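Local coordinates for glutathione S-transferase 2 (Onchocerca volvulus, PDB 1TU7), which conjugates glutathione to electrophilic compounds as a Pi-class, homodimeric transferase and appears to play a central role in the parasite's detoxification system, at residues 146-149 / 150-153; 178-181 / 182-186. All coordinates share one frame; numbering follows the deposited sequence.

Contact 1. Residues 146-149 / 150-153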
ATOM      1  N   LYS A 146     -10.747 -20.477  -4.836  1.00 19.13           N
ATOM      2  CA  LYS A 146     -10.842 -20.063  -3.451  1.00 18.04           C
ATOM      3  C   LYS A 146     -10.710 -18.569  -3.372  1.00 16.62           C
ATOM      4  O   LYS A 146      -9.812 -17.971  -3.956  1.00 16.72           O
ATOM      5  CB  LYS A 146      -9.771 -20.742  -2.634  1.00 18.52           C
ATOM      6  CG  LYS A 146     -10.045 -22.239  -2.511  1.00 20.22           C
ATOM      7  CD  LYS A 146      -8.876 -23.007  -1.973  1.00 23.26           C
ATOM      8  CE  LYS A 146      -9.163 -24.496  -2.049  1.00 24.24           C
ATOM      9  NZ  LYS A 146      -7.874 -25.238  -2.164  1.00 23.70           N
ATOM     10  N   ILE A 147     -11.621 -17.980  -2.616  1.00 15.80           N
ATOM     11  CA  ILE A 147     -11.670 -16.548  -2.457  1.00 15.89           C
ATOM     12  C   ILE A 147     -10.544 -16.053  -1.576  1.00 15.29           C
ATOM     13  O   ILE A 147     -10.075 -16.754  -0.669  1.00 15.19           O
ATOM     14  CB  ILE A 147     -13.065 -16.128  -1.928  1.00 16.85           C
ATOM     15  CG1 ILE A 147     -13.259 -14.604  -2.119  1.00 18.91           C
ATOM     16  CG2 ILE A 147     -13.296 -16.598  -0.468  1.00 17.21           C
ATOM     17  CD1 ILE A 147     -14.531 -14.208  -2.712  1.00 19.29           C
ATOM     18  N   SER A 148     -10.106 -14.840  -1.863  1.00 14.13           N
ATOM     19  CA  SER A 148      -9.081 -14.170  -1.084  1.00 13.74           C
ATOM     20  C   SER A 148      -9.449 -12.714  -0.905  1.00 13.53           C
ATOM     21  O   SER A 148     -10.351 -12.205  -1.579  1.00 12.55           O
ATOM     22  CB  SER A 148      -7.721 -14.255  -1.767  1.00 14.74           C
ATOM     23  OG  SER A 148      -7.712 -13.548  -3.011  1.00 16.06           O
ATOM     24  N   TYR A 149      -8.712 -12.004  -0.063  1.00 13.18           N
ATOM     25  CA  TYR A 149      -9.075 -10.627   0.181  1.00 12.18           C
ATOM     26  C   TYR A 149      -8.980  -9.784  -1.084  1.00 12.57           C
ATOM     27  O   TYR A 149      -9.724  -8.810  -1.230  1.00 13.35           O
ATOM     28  CB  TYR A 149      -8.270  -9.997   1.298  1.00 13.03           C
ATOM     29  CG  TYR A 149      -6.793  -9.808   1.059  1.00 11.48           C
ATOM     30  CD1 TYR A 149      -6.304  -8.605   0.557  1.00 13.05           C
ATOM     31  CD2 TYR A 149      -5.866 -10.799   1.378  1.00 12.21           C
ATOM     32  CE1 TYR A 149      -4.973  -8.396   0.350  1.00 13.44           C
ATOM     33  CE2 TYR A 149      -4.501 -10.572   1.207  1.00 12.14           C
ATOM     34  CZ  TYR A 149      -4.058  -9.370   0.690  1.00 14.52           C
ATOM     35  OH  TYR A 149      -2.696  -9.163   0.542  1.00 13.82           O
ATOM     36  N   ALA A 150      -8.059 -10.138  -1.980  1.00 12.04           N
ATOM     37  CA  ALA A 150      -7.843  -9.347  -3.166  1.00 11.76           C
ATOM     38  C   ALA A 150      -9.057  -9.361  -4.077  1.00 11.90           C
ATOM     39  O   ALA A 150      -9.287  -8.385  -4.782  1.00 11.73           O
ATOM     40  CB  ALA A 150      -6.601  -9.816  -3.928  1.00 12.20           C
ATOM     41  N   ASP A 151      -9.857 -10.423  -4.042  1.00 12.00           N
ATOM     42  CA  ASP A 151     -11.079 -10.454  -4.835  1.00 11.71           C
ATOM     43  C   ASP A 151     -12.022  -9.312  -4.513  1.00 11.90           C
ATOM     44  O   ASP A 151     -12.634  -8.718  -5.417  1.00 11.92           O
ATOM     45  CB  ASP A 151     -11.811 -11.784  -4.654  1.00 11.70           C
ATOM     46  CG  ASP A 151     -11.064 -12.937  -5.222  1.00 13.80           C
ATOM     47  OD1 ASP A 151     -10.698 -12.895  -6.422  1.00 13.32           O
ATOM     48  OD2 ASP A 151     -10.842 -13.929  -4.511  1.00 16.63           O
ATOM     49  N   TYR A 152     -12.150  -8.966  -3.246  1.00 11.99           N
ATOM     50  CA  TYR A 152     -13.052  -7.869  -2.868  1.00 10.97           C
ATOM     51  C   TYR A 152     -12.552  -6.532  -3.355  1.00 12.04           C
ATOM     52  O   TYR A 152     -13.315  -5.689  -3.775  1.00 12.25           O
ATOM     53  CB  TYR A 152     -13.272  -7.835  -1.345  1.00 11.64           C
ATOM     54  CG  TYR A 152     -13.763  -9.169  -0.795  1.00 12.43           C
ATOM     55  CD1 TYR A 152     -12.958  -9.922   0.074  1.00 12.87           C
ATOM     56  CD2 TYR A 152     -14.987  -9.697  -1.169  1.00 12.00           C
ATOM     57  CE1 TYR A 152     -13.397 -11.117   0.556  1.00 13.45           C
ATOM     58  CE2 TYR A 152     -15.424 -10.910  -0.678  1.00 12.49           C
ATOM     59  CZ  TYR A 152     -14.620 -11.609   0.164  1.00 13.36           C
ATOM     60  OH  TYR A 152     -15.058 -12.818   0.648  1.00 14.57           O
ATOM     61  N   ALA A 153     -11.245  -6.324  -3.277  1.00 12.08           N
ATOM     62  CA  ALA A 153     -10.654  -5.097  -3.764  1.00 12.13           C
ATOM     63  C   ALA A 153     -10.833  -4.971  -5.264  1.00 12.35           C
ATOM     64  O   ALA A 153     -11.213  -3.916  -5.767  1.00 11.72           O
ATOM     65  CB  ALA A 153      -9.211  -5.066  -3.384  1.00 13.07           C
TER
HETATM   66  O   HOH W   1      -8.805 -15.560  -4.778  1.00 13.86           O

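Contact 2. Residues 178-181 / 182-186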
ATOM      1  N   PHE A 178     -15.727 -11.789 -14.035  1.00 13.99           N
ATOM      2  CA  PHE A 178     -15.332 -11.786 -12.626  1.00 14.08           C
ATOM      3  C   PHE A 178     -16.207 -10.820 -11.803  1.00 13.89           C
ATOM      4  O   PHE A 178     -16.656 -11.142 -10.708  1.00 13.53           O
ATOM      5  CB  PHE A 178     -13.845 -11.437 -12.477  1.00 13.52           C
ATOM      6  CG  PHE A 178     -13.432 -11.137 -11.061  1.00 12.65           C
ATOM      7  CD1 PHE A 178     -13.515  -9.844 -10.543  1.00 13.33           C
ATOM      8  CD2 PHE A 178     -12.977 -12.147 -10.240  1.00 15.39           C
ATOM      9  CE1 PHE A 178     -13.163  -9.604  -9.234  1.00 12.79           C
ATOM     10  CE2 PHE A 178     -12.631 -11.890  -8.944  1.00 13.94           C
ATOM     11  CZ  PHE A 178     -12.713 -10.613  -8.430  1.00 12.75           C
ATOM     12  N   HIS A 179     -16.393  -9.612 -12.314  1.00 13.38           N
ATOM     13  CA  HIS A 179     -17.200  -8.630 -11.620  1.00 14.27           C
ATOM     14  C   HIS A 179     -18.614  -9.170 -11.409  1.00 14.73           C
ATOM     15  O   HIS A 179     -19.165  -9.038 -10.317  1.00 14.33           O
ATOM     16  CB  HIS A 179     -17.200  -7.288 -12.374  1.00 14.02           C
ATOM     17  CG  HIS A 179     -18.301  -6.378 -11.963  1.00 14.36           C
ATOM     18  ND1 HIS A 179     -18.181  -5.446 -10.958  1.00 17.02           N
ATOM     19  CD2 HIS A 179     -19.583  -6.316 -12.388  1.00 13.54           C
ATOM     20  CE1 HIS A 179     -19.343  -4.838 -10.796  1.00 13.17           C
ATOM     21  NE2 HIS A 179     -20.204  -5.341 -11.663  1.00 19.09           N
ATOM     22  N   GLN A 180     -19.176  -9.814 -12.416  1.00 14.56           N
ATOM     23  CA  GLN A 180     -20.540 -10.325 -12.287  1.00 15.77           C
ATOM     24  C   GLN A 180     -20.545 -11.515 -11.344  1.00 14.98           C
ATOM     25  O   GLN A 180     -21.490 -11.687 -10.598  1.00 16.55           O
ATOM     26  CB  GLN A 180     -21.137 -10.719 -13.661  1.00 16.72           C
ATOM     27  CG  GLN A 180     -22.666 -10.983 -13.585  1.00 19.18           C
ATOM     28  CD  GLN A 180     -23.458  -9.756 -13.123  1.00 22.19           C
ATOM     29  OE1 GLN A 180     -23.341  -8.698 -13.725  1.00 25.77           O
ATOM     30  NE2 GLN A 180     -24.275  -9.902 -12.052  1.00 21.99           N
ATOM     31  N   ARG A 181     -19.498 -12.332 -11.382  1.00 14.81           N
ATOM     32  CA  ARG A 181     -19.419 -13.499 -10.503  1.00 14.56           C
ATOM     33  C   ARG A 181     -19.417 -13.085  -9.040  1.00 15.01           C
ATOM     34  O   ARG A 181     -20.102 -13.678  -8.204  1.00 15.39           O
ATOM     35  CB  ARG A 181     -18.168 -14.299 -10.838  1.00 15.25           C
ATOM     36  CG  ARG A 181     -17.982 -15.530  -9.991  1.00 16.56           C
ATOM     37  CD  ARG A 181     -16.756 -16.340 -10.349  1.00 20.55           C
ATOM     38  NE  ARG A 181     -16.711 -16.699 -11.761  1.00 20.46           N
ATOM     39  CZ  ARG A 181     -17.493 -17.589 -12.387  1.00 29.36           C
ATOM     40  NH1 ARG A 181     -17.306 -17.789 -13.690  1.00 30.61           N
ATOM     41  NH2 ARG A 181     -18.444 -18.284 -11.744  1.00 31.18           N
ATOM     42  N   MET A 182     -18.654 -12.034  -8.735  1.00 14.29           N
ATOM     43  CA  MET A 182     -18.614 -11.515  -7.375  1.00 13.96           C
ATOM     44  C   MET A 182     -19.956 -10.956  -6.936  1.00 14.09           C
ATOM     45  O   MET A 182     -20.436 -11.218  -5.819  1.00 14.50           O
ATOM     46  CB  MET A 182     -17.537 -10.441  -7.282  1.00 13.44           C
ATOM     47  CG  MET A 182     -16.138 -11.057  -7.329  1.00 13.07           C
ATOM     48  SD  MET A 182     -15.659 -12.041  -5.872  1.00 13.56           S
ATOM     49  CE  MET A 182     -15.623 -10.757  -4.614  1.00 15.00           C
ATOM     50  N   LYS A 183     -20.582 -10.208  -7.832  1.00 15.09           N
ATOM     51  CA  LYS A 183     -21.851  -9.559  -7.529  1.00 15.93           C
ATOM     52  C   LYS A 183     -22.934 -10.613  -7.324  1.00 16.41           C
ATOM     53  O   LYS A 183     -23.904 -10.377  -6.626  1.00 17.15           O
ATOM     54  CB  LYS A 183     -22.251  -8.600  -8.651  1.00 16.60           C
ATOM     55  CG  LYS A 183     -23.291  -7.562  -8.253  1.00 19.51           C
ATOM     56  CD  LYS A 183     -23.466  -6.559  -9.384  1.00 22.82           C
ATOM     57  CE  LYS A 183     -24.766  -5.766  -9.321  1.00 24.57           C
ATOM     58  NZ  LYS A 183     -24.762  -4.761 -10.424  1.00 26.41           N
ATOM     59  N   ASP A 184     -22.747 -11.789  -7.915  1.00 16.07           N
ATOM     60  CA  ASP A 184     -23.741 -12.860  -7.827  1.00 17.52           C
ATOM     61  C   ASP A 184     -23.579 -13.695  -6.569  1.00 17.12           C
ATOM     62  O   ASP A 184     -24.452 -14.523  -6.246  1.00 18.07           O
ATOM     63  CB  ASP A 184     -23.645 -13.773  -9.044  1.00 17.31           C
ATOM     64  CG  ASP A 184     -24.270 -13.186 -10.285  1.00 18.79           C
ATOM     65  OD1 ASP A 184     -24.023 -13.767 -11.368  1.00 22.69           O
ATOM     66  OD2 ASP A 184     -24.993 -12.179 -10.265  1.00 21.74           O
ATOM     67  N   ARG A 185     -22.478 -13.539  -5.835  1.00 15.68           N
ATOM     68  CA  ARG A 185     -22.361 -14.237  -4.564  1.00 15.69           C
ATOM     69  C   ARG A 185     -23.516 -13.785  -3.685  1.00 16.10           C
ATOM     70  O   ARG A 185     -23.791 -12.599  -3.625  1.00 15.80           O
ATOM     71  CB  ARG A 185     -21.021 -13.956  -3.921  1.00 15.54           C
ATOM     72  CG  ARG A 185     -19.862 -14.469  -4.766  1.00 15.68           C
ATOM     73  CD  ARG A 185     -18.511 -14.052  -4.270  1.00 14.85           C
ATOM     74  NE  ARG A 185     -18.162 -14.619  -2.974  1.00 14.42           N
ATOM     75  CZ  ARG A 185     -17.580 -15.793  -2.783  1.00 15.99           C
ATOM     76  NH1 ARG A 185     -17.283 -16.570  -3.796  1.00 17.34           N
ATOM     77  NH2 ARG A 185     -17.259 -16.158  -1.560  1.00 17.65           N
ATOM     78  N   PRO A 186     -24.256 -14.701  -3.071  1.00 17.51           N
ATOM     79  CA  PRO A 186     -25.531 -14.298  -2.467  1.00 17.69           C
ATOM     80  C   PRO A 186     -25.489 -13.148  -1.457  1.00 16.81           C
ATOM     81  O   PRO A 186     -26.362 -12.274  -1.498  1.00 16.95           O
ATOM     82  CB  PRO A 186     -26.016 -15.579  -1.806  1.00 17.73           C
ATOM     83  CG  PRO A 186     -25.507 -16.630  -2.723  1.00 20.75           C
ATOM     84  CD  PRO A 186     -24.054 -16.166  -2.982  1.00 18.76           C
TER
HETATM   85  O   HOH W   2     -24.114  -6.097 -13.041  1.00 38.46           O

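Contact 1. Residues 146-149 / 150-153
I147, just ahead of helix 149-164, meets Y152 in its first turn, forming a hydrophobic staple, while S148 and D151 form the side-chain half of the S-x-x-D capping box known at this place in the glutathione transferase fold. The evidence for the box is polar. The S148 N-H donates to D151 OD2 over 2.9 Å at 158°, reaching the oxygen on the anti side of the carboxylate and 21° out of its plane. The return bond of the classical box would run from D151 N to the serine hydroxyl; here D151 N donates instead to the backbone S148 O at 3.1 Å, with the donor above the carbonyl plane. D151 CG lies beside its own backbone N (chi1 -67°), which turns the carboxylate back over the start of the helix.

A water bridges the junction. It donates to D151 OD2 at 2.6 Å and to K146 O, and accepts from S148 OG at 2.9 Å, so OD2 is gripped by both an amide and a water. OD1 is held separately by the backbone N of I142. Two such anchored oxygens at a helix N terminus probably favour the charged form of this buried aspartate.

The apolar part is the staple itself. With I147 CG1 anti to the backbone N, the isoleucine branch is carried across the tyrosine at about a right angle, and CD1 comes to 3.9 Å from Y152 CZ. The tyrosine hydroxyl is also hydrogen-bonded by D23 and Q24, and the ring of F20 meets its ring; M182 of helix 173-183 also packs on it. The same branch also packs beside the carboxylate, I147 CG1 lying 3.5 Å from D151 OD2.

Contact 2. Residues 178-181 / 182-186
The F178 ring takes M182 over one face, a Met-aromatic contact between positions i and i+4 near the C-terminal end of helix 173-183. M182 CG does most of the touching: it stands 3.9 Å from the ring centroid and 22° off the normal, a CH-pi contact displaced toward the rim at CZ. The sulfur follows more obliquely, with SD 4.8 Å from the same centroid. The two side chains run side by side in one direction; the first torsion of M182, with CG beside the backbone N, sets CG over the ring, and the bends beyond it place the sulfur and the methyl. D151 and L154 of helix 149-164 also pack against F178. The imidazole of H179 meets the K183 chain obliquely and loosely, and the ring of F155 approaches it at a slant.

The contact's pair of flat polar groups, an amide and a carboxylate, lies on the exposed side. Q180 NE2 donates to D184 OD2 over 3.0 Å at 158°, and the oxygen lies practically in the amide plane. NE2, however, comes to the carboxylate from above, 45° out of its plane. The amide's other end is tied as well: a water donates to Q180 OE1 at 2.8 Å and accepts from K183 NZ, so both ends of the amide are engaged and its rotation is probably restricted.

Backbone bonds record how the turn finishes. M182 N to F178 O, at 2.9 Å, is a regular helical bond, as is K183 N to H179 O, but D184 N makes only two weak bonds, divided between Q180 O and R181 O. R185 then stands at the N-cap position of helix 186-197; its guanidinium forms a salt bridge with D23, and R185 CG rests 3.5 Å from R181 O.

From the N terminus, contact 1 comes first and closes the turn that leads out of the loop after helix 109-132 into helix 149-164. Contact 2 follows in series at the far end of helix 173-183, the next helix, so the two neither nest nor cross. Their centres lie about 12 Å apart, yet they touch: D151 OD1 is 3.3 Å from F178 CE2, I147 CD1 is 3.4 Å from R185 CZ, and the M182 methyl CE packs on Y152 CD2. Together they join the start of one helix to the end of the next within the C-terminal domain. D23, on the N-terminal thioredoxin-like domain, binds both Y152 and R185, tying this junction to that domain.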